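Local coordinates for nucleoside-diphosphate-sugar pyrophosphorylase (Vibrio cholerae, PDB 4EVW), which probably transfers a nucleotidyl group to a sugar phosphate, making a nucleoside-diphosphate sugar and releasing pyrophosphate, at residues L25-H35 with D236-Q244; Q74-T82 with L93-V103. The protein carries 1 engineered substitution. One frame throughout, in Å; residues are numbered along the deposited sequence.

Interaction 1. Residues L25-H35 with D236-Q244; sequences LEAHGQTLFEH and DEYTDFLRQ
Tyr-238 and His-28 each donate a hydrogen bond to a backbone carbonyl of the opposite segment. Tyr-238 OH lies 2.7 Å from Glu-26 O, an oxygen at the edge of the phenol ring and near its plane. In the other direction, His-28 NE2 donates a hydrogen bond to Phe-241 O over 2.7 Å, with an N-H...O angle of 154°; the acceptor belongs to the last turn of helix 235-243. Within 25-35, His-35 NE2 bonds to Ala-27 O at 2.7 Å. That carbonyl also takes Gln-30 N, which arrives from the opposite face of its plane, so the type I' turn and the start of helix 32-37 are tied together.

This bond sets the imidazole of His-35 to receive Phe-241. Swinging its ring away from its own backbone N (chi1 -177°), Phe-241 turns an edge onto the His-35 face, planes at 89°, while its own face takes the edge of His-28, with His-28 CD2 over the Phe-241 face, off toward the rim. Phe-117 meets both Phe-241 and His-35, enlarging the aromatic cluster. Ala-27 CB fits among these groups, 3.6 Å from Phe-241 CE2, and Leu-242 CD1 also approaches it. Around Tyr-238, Leu-25 CD1 makes a CH-pi contact over one face, 4.2 Å from the ring centroid, and Leu-32 CD1 approaches obliquely.

Both cross-segment bonds use main-chain oxygens, and the His-28 bond places a proton on NE2. The C-terminal helix is thus fixed to the hairpin by polar bonds and interlocked rings without any salt bridge between the two segments.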
loop_
_atom_site.group_PDB
_atom_site.type_symbol
_atom_site.label_atom_id
_atom_site.label_comp_id
_atom_site.label_asym_id
_atom_site.label_seq_id
_atom_site.Cartn_x
_atom_site.Cartn_y
_atom_site.Cartn_z
ATOM N N LEU A 25 10.389 9.008 -11.995
ATOM C CA LEU A 25 10.020 10.199 -12.750
ATOM C C LEU A 25 10.058 11.391 -11.801
ATOM O O LEU A 25 9.849 11.237 -10.597
ATOM C CB LEU A 25 8.629 10.034 -13.373
ATOM C CG LEU A 25 8.571 8.882 -14.389
ATOM C CD1 LEU A 25 7.216 8.856 -15.071
ATOM C CD2 LEU A 25 9.688 9.059 -15.420
ATOM N N GLU A 26 10.338 12.574 -12.341
ATOM C CA GLU A 26 10.443 13.774 -11.520
ATOM C C GLU A 26 9.286 14.750 -11.698
ATOM O O GLU A 26 8.650 14.803 -12.748
ATOM C CB GLU A 26 11.772 14.482 -11.810
ATOM C CG GLU A 26 13.004 13.639 -11.475
ATOM C CD GLU A 26 14.316 14.316 -11.846
ATOM O OE1 GLU A 26 14.525 15.478 -11.437
ATOM O OE2 GLU A 26 15.140 13.682 -12.540
ATOM N N ALA A 27 9.011 15.508 -10.644
ATOM C CA ALA A 27 7.950 16.498 -10.661
ATOM C C ALA A 27 8.194 17.505 -9.549
ATOM O O ALA A 27 8.431 17.135 -8.396
ATOM C CB ALA A 27 6.585 15.827 -10.476
ATOM N N HIS A 28 8.165 18.782 -9.909
ATOM C CA HIS A 28 8.349 19.856 -8.944
ATOM C C HIS A 28 9.605 19.743 -8.085
ATOM O O HIS A 28 9.589 20.090 -6.902
ATOM C CB HIS A 28 7.113 19.935 -8.055
ATOM C CG HIS A 28 5.833 20.020 -8.825
ATOM N ND1 HIS A 28 5.587 21.011 -9.750
ATOM C CD2 HIS A 28 4.732 19.231 -8.817
ATOM C CE1 HIS A 28 4.391 20.830 -10.281
ATOM N NE2 HIS A 28 3.851 19.757 -9.733
ATOM N N GLY A 29 10.689 19.250 -8.676
ATOM C CA GLY A 29 11.940 19.152 -7.946
ATOM C C GLY A 29 12.314 17.837 -7.290
ATOM O O GLY A 29 13.405 17.724 -6.729
ATOM N N GLN A 30 11.434 16.842 -7.341
ATOM C CA GLN A 30 11.753 15.556 -6.735
ATOM C C GLN A 30 11.022 14.390 -7.394
ATOM O O GLN A 30 10.011 14.577 -8.070
ATOM C CB GLN A 30 11.460 15.595 -5.230
ATOM C CG GLN A 30 10.019 15.876 -4.860
ATOM C CD GLN A 30 9.829 16.041 -3.360
ATOM O OE1 GLN A 30 8.703 16.120 -2.872
ATOM N NE2 GLN A 30 10.934 16.099 -2.625
ATOM N N THR A 31 11.552 13.187 -7.192
ATOM C CA THR A 31 10.978 11.981 -7.773
ATOM C C THR A 31 9.628 11.623 -7.175
ATOM O O THR A 31 9.313 12.005 -6.049
ATOM C CB THR A 31 11.919 10.774 -7.595
ATOM O OG1 THR A 31 12.125 10.527 -6.197
ATOM C CG2 THR A 31 13.262 11.047 -8.269
ATOM N N LEU A 32 8.823 10.890 -7.934
ATOM C CA LEU A 32 7.521 10.489 -7.433
ATOM C C LEU A 32 7.735 9.629 -6.184
ATOM O O LEU A 32 6.914 9.647 -5.267
ATOM C CB LEU A 32 6.739 9.741 -8.523
ATOM C CG LEU A 32 6.447 10.600 -9.767
ATOM C CD1 LEU A 32 5.505 9.856 -10.708
ATOM C CD2 LEU A 32 5.816 11.918 -9.344
ATOM N N PHE A 33 8.853 8.904 -6.137
ATOM C CA PHE A 33 9.171 8.079 -4.970
ATOM C C PHE A 33 9.216 8.976 -3.738
ATOM O O PHE A 33 8.628 8.665 -2.703
ATOM C CB PHE A 33 10.535 7.402 -5.137
ATOM C CG PHE A 33 11.025 6.707 -3.892
ATOM C CD1 PHE A 33 10.553 5.446 -3.544
ATOM C CD2 PHE A 33 11.966 7.319 -3.069
ATOM C CE1 PHE A 33 11.014 4.806 -2.395
ATOM C CE2 PHE A 33 12.430 6.685 -1.918
ATOM C CZ PHE A 33 11.954 5.425 -1.581
ATOM N N GLU A 34 9.919 10.098 -3.861
ATOM C CA GLU A 34 10.050 11.045 -2.758
ATOM C C GLU A 34 8.721 11.696 -2.385
ATOM O O GLU A 34 8.419 11.870 -1.203
ATOM C CB GLU A 34 11.081 12.116 -3.113
ATOM C CG GLU A 34 12.509 11.589 -3.182
ATOM C CD GLU A 34 13.434 12.535 -3.925
ATOM O OE1 GLU A 34 13.477 12.472 -5.173
ATOM O OE2 GLU A 34 14.104 13.352 -3.260
ATOM N N HIS A 35 7.934 12.071 -3.391
ATOM C CA HIS A 35 6.630 12.675 -3.136
ATOM C C HIS A 35 5.771 11.723 -2.310
ATOM O O HIS A 35 5.071 12.139 -1.387
ATOM C CB HIS A 35 5.892 12.961 -4.442
ATOM C CG HIS A 35 6.348 14.202 -5.141
ATOM N ND1 HIS A 35 6.177 15.461 -4.608
ATOM C CD2 HIS A 35 6.935 14.380 -6.347
ATOM C CE1 HIS A 35 6.638 16.363 -5.457
ATOM N NE2 HIS A 35 7.102 15.732 -6.520
ATOM N N ASP A 236 -1.831 10.068 -17.317
ATOM C CA ASP A 236 -2.641 11.280 -17.292
ATOM C C ASP A 236 -2.593 11.982 -15.934
ATOM O O ASP A 236 -2.572 13.212 -15.868
ATOM C CB ASP A 236 -4.084 10.955 -17.683
ATOM C CG ASP A 236 -4.241 10.717 -19.179
ATOM O OD1 ASP A 236 -3.211 10.661 -19.886
ATOM O OD2 ASP A 236 -5.390 10.587 -19.651
ATOM N N GLU A 237 -2.566 11.203 -14.853
ATOM C CA GLU A 237 -2.496 11.781 -13.511
ATOM C C GLU A 237 -1.132 12.426 -13.285
ATOM O O GLU A 237 -1.026 13.452 -12.614
ATOM C CB GLU A 237 -2.744 10.707 -12.448
ATOM C CG GLU A 237 -4.192 10.259 -12.354
ATOM C CD GLU A 237 -4.361 9.037 -11.479
ATOM O OE1 GLU A 237 -3.337 8.471 -11.044
ATOM O OE2 GLU A 237 -5.516 8.634 -11.235
ATOM N N TYR A 238 -0.085 11.819 -13.836
ATOM C CA TYR A 238 1.263 12.365 -13.704
ATOM C C TYR A 238 1.319 13.703 -14.444
ATOM O O TYR A 238 1.924 14.669 -13.970
ATOM C CB TYR A 238 2.293 11.379 -14.277
ATOM C CG TYR A 238 3.700 11.923 -14.390
ATOM C CD1 TYR A 238 4.386 12.402 -13.271
ATOM C CD2 TYR A 238 4.351 11.959 -15.625
ATOM C CE1 TYR A 238 5.686 12.903 -13.383
ATOM C CE2 TYR A 238 5.643 12.454 -15.746
ATOM C CZ TYR A 238 6.306 12.925 -14.626
ATOM O OH TYR A 238 7.585 13.412 -14.761
ATOM N N THR A 239 0.681 13.755 -15.609
ATOM C CA THR A 239 0.636 14.981 -16.399
ATOM C C THR A 239 -0.111 16.052 -15.608
ATOM O O THR A 239 0.333 17.199 -15.531
ATOM C CB THR A 239 -0.081 14.746 -17.748
ATOM O OG1 THR A 239 0.689 13.836 -18.542
ATOM C CG2 THR A 239 -0.249 16.055 -18.508
ATOM N N ASP A 240 -1.238 15.672 -15.013
ATOM C CA ASP A 240 -2.033 16.608 -14.222
ATOM C C ASP A 240 -1.240 17.121 -13.026
ATOM O O ASP A 240 -1.320 18.299 -12.681
ATOM C CB ASP A 240 -3.326 15.950 -13.728
ATOM C CG ASP A 240 -4.273 15.595 -14.859
ATOM O OD1 ASP A 240 -4.230 16.276 -15.905
ATOM O OD2 ASP A 240 -5.071 14.647 -14.696
ATOM N N PHE A 241 -0.478 16.234 -12.389
ATOM C CA PHE A 241 0.327 16.622 -11.234
ATOM C C PHE A 241 1.412 17.596 -11.669
ATOM O O PHE A 241 1.797 18.492 -10.916
ATOM C CB PHE A 241 0.965 15.388 -10.591
ATOM C CG PHE A 241 1.752 15.690 -9.347
ATOM C CD1 PHE A 241 1.146 16.301 -8.251
ATOM C CD2 PHE A 241 3.100 15.348 -9.265
ATOM C CE1 PHE A 241 1.872 16.568 -7.092
ATOM C CE2 PHE A 241 3.835 15.611 -8.110
ATOM C CZ PHE A 241 3.220 16.222 -7.021
ATOM N N LEU A 242 1.901 17.417 -12.892
ATOM C CA LEU A 242 2.938 18.282 -13.441
ATOM C C LEU A 242 2.424 19.714 -13.642
ATOM O O LEU A 242 3.192 20.672 -13.551
ATOM C CB LEU A 242 3.436 17.706 -14.772
ATOM C CG LEU A 242 4.914 17.313 -14.906
ATOM C CD1 LEU A 242 5.537 17.072 -13.544
ATOM C CD2 LEU A 242 5.019 16.070 -15.776
ATOM N N ARG A 243 1.128 19.858 -13.907
ATOM C CA ARG A 243 0.538 21.180 -14.113
ATOM C C ARG A 243 0.189 21.878 -12.800
ATOM O O ARG A 243 0.156 23.105 -12.735
ATOM C CB ARG A 243 -0.733 21.086 -14.962
ATOM C CG ARG A 243 -0.545 20.518 -16.358
ATOM C CD ARG A 243 -1.808 20.739 -17.176
ATOM N NE ARG A 243 -3.009 20.410 -16.412
ATOM C CZ ARG A 243 -3.693 19.276 -16.527
ATOM N NH1 ARG A 243 -3.305 18.345 -17.390
ATOM N NH2 ARG A 243 -4.766 19.071 -15.774
ATOM N N GLN A 244 -0.078 21.096 -11.760
ATOM C CA GLN A 244 -0.438 21.653 -10.459
ATOM C C GLN A 244 0.667 22.524 -9.865
ATOM O O GLN A 244 1.093 22.232 -8.728
ATOM C CB GLN A 244 -0.799 20.522 -9.492
ATOM C CG GLN A 244 -2.054 19.768 -9.892
ATOM C CD GLN A 244 -3.227 20.697 -10.124
ATOM O OE1 GLN A 244 -3.605 21.468 -9.240
ATOM N NE2 GLN A 244 -3.810 20.633 -11.314
#

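Interaction 2. Residues Q74-T82 with L93-V103; sequences QFYIAELHT and LGLEELAKQGV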
loop_
_atom_site.group_PDB
_atom_site.type_symbol
_atom_site.label_atom_id
_atom_site.label_comp_id
_atom_site.label_asym_id
_atom_site.label_seq_id
_atom_site.Cartn_x
_atom_site.Cartn_y
_atom_site.Cartn_z
ATOM N N GLN A 74 15.624 4.353 9.950
ATOM C CA GLN A 74 15.649 2.899 9.946
ATOM C C GLN A 74 14.845 2.377 8.775
ATOM O O GLN A 74 13.630 2.570 8.701
ATOM C CB GLN A 74 15.089 2.320 11.250
ATOM C CG GLN A 74 16.054 2.352 12.428
ATOM C CD GLN A 74 17.400 1.694 12.129
ATOM O OE1 GLN A 74 17.466 0.554 11.657
ATOM N NE2 GLN A 74 18.480 2.411 12.417
ATOM N N PHE A 75 15.527 1.738 7.838
ATOM C CA PHE A 75 14.815 1.181 6.708
ATOM C C PHE A 75 15.485 -0.069 6.194
ATOM O O PHE A 75 16.684 -0.297 6.399
ATOM C CB PHE A 75 14.629 2.230 5.600
ATOM C CG PHE A 75 15.900 2.639 4.906
ATOM C CD1 PHE A 75 16.353 1.945 3.788
ATOM C CD2 PHE A 75 16.635 3.733 5.360
ATOM C CE1 PHE A 75 17.519 2.336 3.128
ATOM C CE2 PHE A 75 17.802 4.132 4.709
ATOM C CZ PHE A 75 18.245 3.434 3.590
ATOM N N TYR A 76 14.678 -0.887 5.533
ATOM C CA TYR A 76 15.123 -2.149 4.990
ATOM C C TYR A 76 14.697 -2.220 3.542
ATOM O O TYR A 76 13.689 -1.631 3.140
ATOM C CB TYR A 76 14.475 -3.294 5.769
ATOM C CG TYR A 76 14.622 -3.170 7.266
ATOM C CD1 TYR A 76 15.795 -3.565 7.909
ATOM C CD2 TYR A 76 13.591 -2.644 8.044
ATOM C CE1 TYR A 76 15.933 -3.441 9.291
ATOM C CE2 TYR A 76 13.719 -2.515 9.426
ATOM C CZ TYR A 76 14.890 -2.916 10.042
ATOM O OH TYR A 76 15.013 -2.793 11.410
ATOM N N ILE A 77 15.473 -2.941 2.751
ATOM C CA ILE A 77 15.146 -3.097 1.351
ATOM C C ILE A 77 15.121 -4.581 1.056
ATOM O O ILE A 77 16.073 -5.303 1.357
ATOM C CB ILE A 77 16.183 -2.407 0.447
ATOM C CG1 ILE A 77 16.147 -0.897 0.686
ATOM C CG2 ILE A 77 15.893 -2.727 -1.020
ATOM C CD1 ILE A 77 17.184 -0.131 -0.108
ATOM N N ALA A 78 14.009 -5.038 0.497
ATOM C CA ALA A 78 13.858 -6.436 0.140
ATOM C C ALA A 78 13.810 -6.432 -1.377
ATOM O O ALA A 78 12.915 -5.841 -1.978
ATOM C CB ALA A 78 12.560 -6.997 0.720
ATOM N N GLU A 79 14.786 -7.072 -2.003
ATOM C CA GLU A 79 14.828 -7.095 -3.455
ATOM C C GLU A 79 14.294 -8.417 -3.989
ATOM O O GLU A 79 14.824 -9.481 -3.675
ATOM C CB GLU A 79 16.263 -6.863 -3.936
ATOM C CG GLU A 79 16.397 -6.731 -5.438
ATOM C CD GLU A 79 17.836 -6.540 -5.877
ATOM O OE1 GLU A 79 18.128 -5.518 -6.528
ATOM O OE2 GLU A 79 18.674 -7.415 -5.569
ATOM N N LEU A 80 13.232 -8.342 -4.785
ATOM C CA LEU A 80 12.615 -9.530 -5.358
ATOM C C LEU A 80 13.190 -9.753 -6.753
ATOM O O LEU A 80 13.503 -8.798 -7.456
ATOM C CB LEU A 80 11.096 -9.345 -5.416
ATOM C CG LEU A 80 10.453 -9.017 -4.058
ATOM C CD1 LEU A 80 8.933 -9.090 -4.171
ATOM C CD2 LEU A 80 10.943 -10.002 -3.001
ATOM N N HIS A 81 13.329 -11.011 -7.161
ATOM C CA HIS A 81 13.911 -11.300 -8.468
ATOM C C HIS A 81 12.933 -11.765 -9.543
ATOM O O HIS A 81 13.320 -11.958 -10.696
ATOM C CB HIS A 81 15.052 -12.301 -8.290
ATOM C CG HIS A 81 16.154 -11.794 -7.411
ATOM N ND1 HIS A 81 17.135 -10.937 -7.863
ATOM C CD2 HIS A 81 16.399 -11.981 -6.092
ATOM C CE1 HIS A 81 17.937 -10.619 -6.862
ATOM N NE2 HIS A 81 17.512 -11.240 -5.775
ATOM N N THR A 82 11.671 -11.948 -9.169
ATOM C CA THR A 82 10.646 -12.342 -10.132
ATOM C C THR A 82 9.473 -11.391 -9.962
ATOM O O THR A 82 9.335 -10.747 -8.923
ATOM C CB THR A 82 10.108 -13.782 -9.897
ATOM O OG1 THR A 82 9.227 -13.788 -8.769
ATOM C CG2 THR A 82 11.245 -14.757 -9.652
ATOM N N LEU A 93 6.257 -11.657 0.237
ATOM C CA LEU A 93 7.625 -12.022 -0.130
ATOM C C LEU A 93 8.636 -11.051 0.489
ATOM O O LEU A 93 9.749 -11.443 0.849
ATOM C CB LEU A 93 7.776 -12.059 -1.654
ATOM C CG LEU A 93 7.003 -13.184 -2.348
ATOM C CD1 LEU A 93 7.253 -13.131 -3.855
ATOM C CD2 LEU A 93 7.446 -14.528 -1.783
ATOM N N GLY A 94 8.241 -9.787 0.618
ATOM C CA GLY A 94 9.116 -8.793 1.223
ATOM C C GLY A 94 9.323 -9.059 2.707
ATOM O O GLY A 94 10.432 -8.914 3.228
ATOM N N LEU A 95 8.256 -9.447 3.399
ATOM C CA LEU A 95 8.353 -9.745 4.823
ATOM C C LEU A 95 9.180 -11.005 5.027
ATOM O O LEU A 95 9.909 -11.131 6.010
ATOM C CB LEU A 95 6.962 -9.923 5.432
ATOM C CG LEU A 95 6.157 -8.623 5.521
ATOM C CD1 LEU A 95 4.729 -8.946 5.912
ATOM C CD2 LEU A 95 6.804 -7.679 6.545
ATOM N N GLU A 96 9.067 -11.945 4.095
ATOM C CA GLU A 96 9.849 -13.166 4.205
ATOM C C GLU A 96 11.327 -12.834 3.991
ATOM O O GLU A 96 12.197 -13.366 4.681
ATOM C CB GLU A 96 9.342 -14.207 3.201
ATOM C CG GLU A 96 8.021 -14.835 3.646
ATOM C CD GLU A 96 7.417 -15.784 2.618
ATOM O OE1 GLU A 96 7.961 -15.891 1.499
ATOM O OE2 GLU A 96 6.384 -16.418 2.937
ATOM N N GLU A 97 11.611 -11.938 3.049
ATOM C CA GLU A 97 12.992 -11.532 2.782
ATOM C C GLU A 97 13.553 -10.773 3.990
ATOM O O GLU A 97 14.727 -10.922 4.342
ATOM C CB GLU A 97 13.053 -10.657 1.527
ATOM C CG GLU A 97 14.367 -9.891 1.319
ATOM C CD GLU A 97 15.599 -10.787 1.264
ATOM O OE1 GLU A 97 15.461 -11.991 0.949
ATOM O OE2 GLU A 97 16.710 -10.273 1.521
ATOM N N LEU A 98 12.717 -9.959 4.625
ATOM C CA LEU A 98 13.156 -9.224 5.805
ATOM C C LEU A 98 13.606 -10.221 6.876
ATOM O O LEU A 98 14.653 -10.041 7.506
ATOM C CB LEU A 98 12.021 -8.353 6.350
ATOM C CG LEU A 98 12.377 -7.478 7.552
ATOM C CD1 LEU A 98 13.505 -6.517 7.171
ATOM C CD2 LEU A 98 11.148 -6.709 7.998
ATOM N N ALA A 99 12.821 -11.278 7.085
ATOM C CA ALA A 99 13.192 -12.280 8.081
ATOM C C ALA A 99 14.476 -12.998 7.660
ATOM O O ALA A 99 15.304 -13.348 8.506
ATOM C CB ALA A 99 12.049 -13.294 8.286
ATOM N N LYS A 100 14.654 -13.218 6.358
ATOM C CA LYS A 100 15.866 -13.880 5.876
ATOM C C LYS A 100 17.092 -13.019 6.154
ATOM O O LYS A 100 18.209 -13.527 6.225
ATOM C CB LYS A 100 15.790 -14.174 4.374
ATOM C CG LYS A 100 14.882 -15.330 3.998
ATOM C CD LYS A 100 15.186 -15.809 2.583
ATOM C CE LYS A 100 13.916 -16.188 1.842
ATOM N NZ LYS A 100 13.057 -14.991 1.613
ATOM N N GLN A 101 16.889 -11.716 6.306
ATOM C CA GLN A 101 17.995 -10.817 6.603
ATOM C C GLN A 101 18.316 -10.834 8.097
ATOM O O GLN A 101 19.240 -10.162 8.545
ATOM C CB GLN A 101 17.665 -9.387 6.144
ATOM C CG GLN A 101 17.669 -9.217 4.629
ATOM C CD GLN A 101 17.256 -7.824 4.186
ATOM O OE1 GLN A 101 17.341 -6.865 4.952
ATOM N NE2 GLN A 101 16.824 -7.706 2.937
ATOM N N GLY A 102 17.550 -11.608 8.862
ATOM C CA GLY A 102 17.781 -11.708 10.294
ATOM C C GLY A 102 16.916 -10.810 11.166
ATOM O O GLY A 102 16.956 -10.897 12.392
ATOM N N VAL A 103 16.133 -9.943 10.540
ATOM C CA VAL A 103 15.261 -9.038 11.278
ATOM C C VAL A 103 14.012 -9.772 11.778
ATOM O O VAL A 103 13.272 -10.366 10.996
ATOM C CB VAL A 103 14.855 -7.834 10.390
ATOM C CG1 VAL A 103 13.849 -6.951 11.120
ATOM C CG2 VAL A 103 16.098 -7.027 10.022
HETATM O O HOH W 1 17.672 -4.091 4.117
HETATM O O HOH W 2 16.822 -8.375 -0.644
#
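Leu-98 lays its CD1 methyl over one face of the Tyr-76 ring, a CH-pi contact 4.0 Å from the centroid and 29° off the ring normal. The methyl sits nearer the root of the ring than its middle, as its 3.5 Å approach to Tyr-76 CG indicates. Val-103 runs against the tyrosine from the opposite direction and meets it obliquely, its CG2 on the same side of the ring plane as Leu-98 CD1 and 3.7 Å from Tyr-76 CE1; the Schellman motif at Gly-102 turns the chain so that this valine comes back toward the strand.

At the middle of the contact the backbones come close, Ala-78 standing beside Gly-94. A chi1 of 166° sends Glu-97 CG across to the strand, where it packs on Ala-78 CB at 3.5 Å while the bend at chi2 leads the carboxylate away to Gln-101. The amide of Gln-101 is held by both N-H bonds of its NE2, which donates to Ile-77 O at 3.0 Å and to Glu-97 OE2 at 2.9 Å, both acceptors lying close to the amide plane. A water carries Gln-101 OE1 on to Ile-77 N. Toward the far end of the strand, Leu-80 CD2 rests on Leu-93 CB.

The axis of residues 93-100 passes 7.8 Å from that of strand 75-80, at 116° between their N-to-C directions. From this edge strand, helix 87-100 leads to 109-111 beyond 49-54 and 2-5, a beta-alpha-beta crossover consistent with the Rossmann-like fold of nucleotidyltransferases.

Along the chain the order is 25-35, then both segments of interaction 2, and finally 236-244, so interaction 1 joins an early hairpin to the C-terminal helix across 201 residues whereas interaction 2 joins neighbours only 11 residues apart. Their centres are 28 Å apart and the nearest atoms about 8 Å, so the two do not meet directly. The parallel part of the sheet connects them: Phe-51 of the strand next to 75-80 meets Phe-33 of segment 25-35. Interaction 2 is therefore local packing of a helix on the sheet, while interaction 1 closes the fold by bringing the last modelled helix back to a hairpin near the N-terminus.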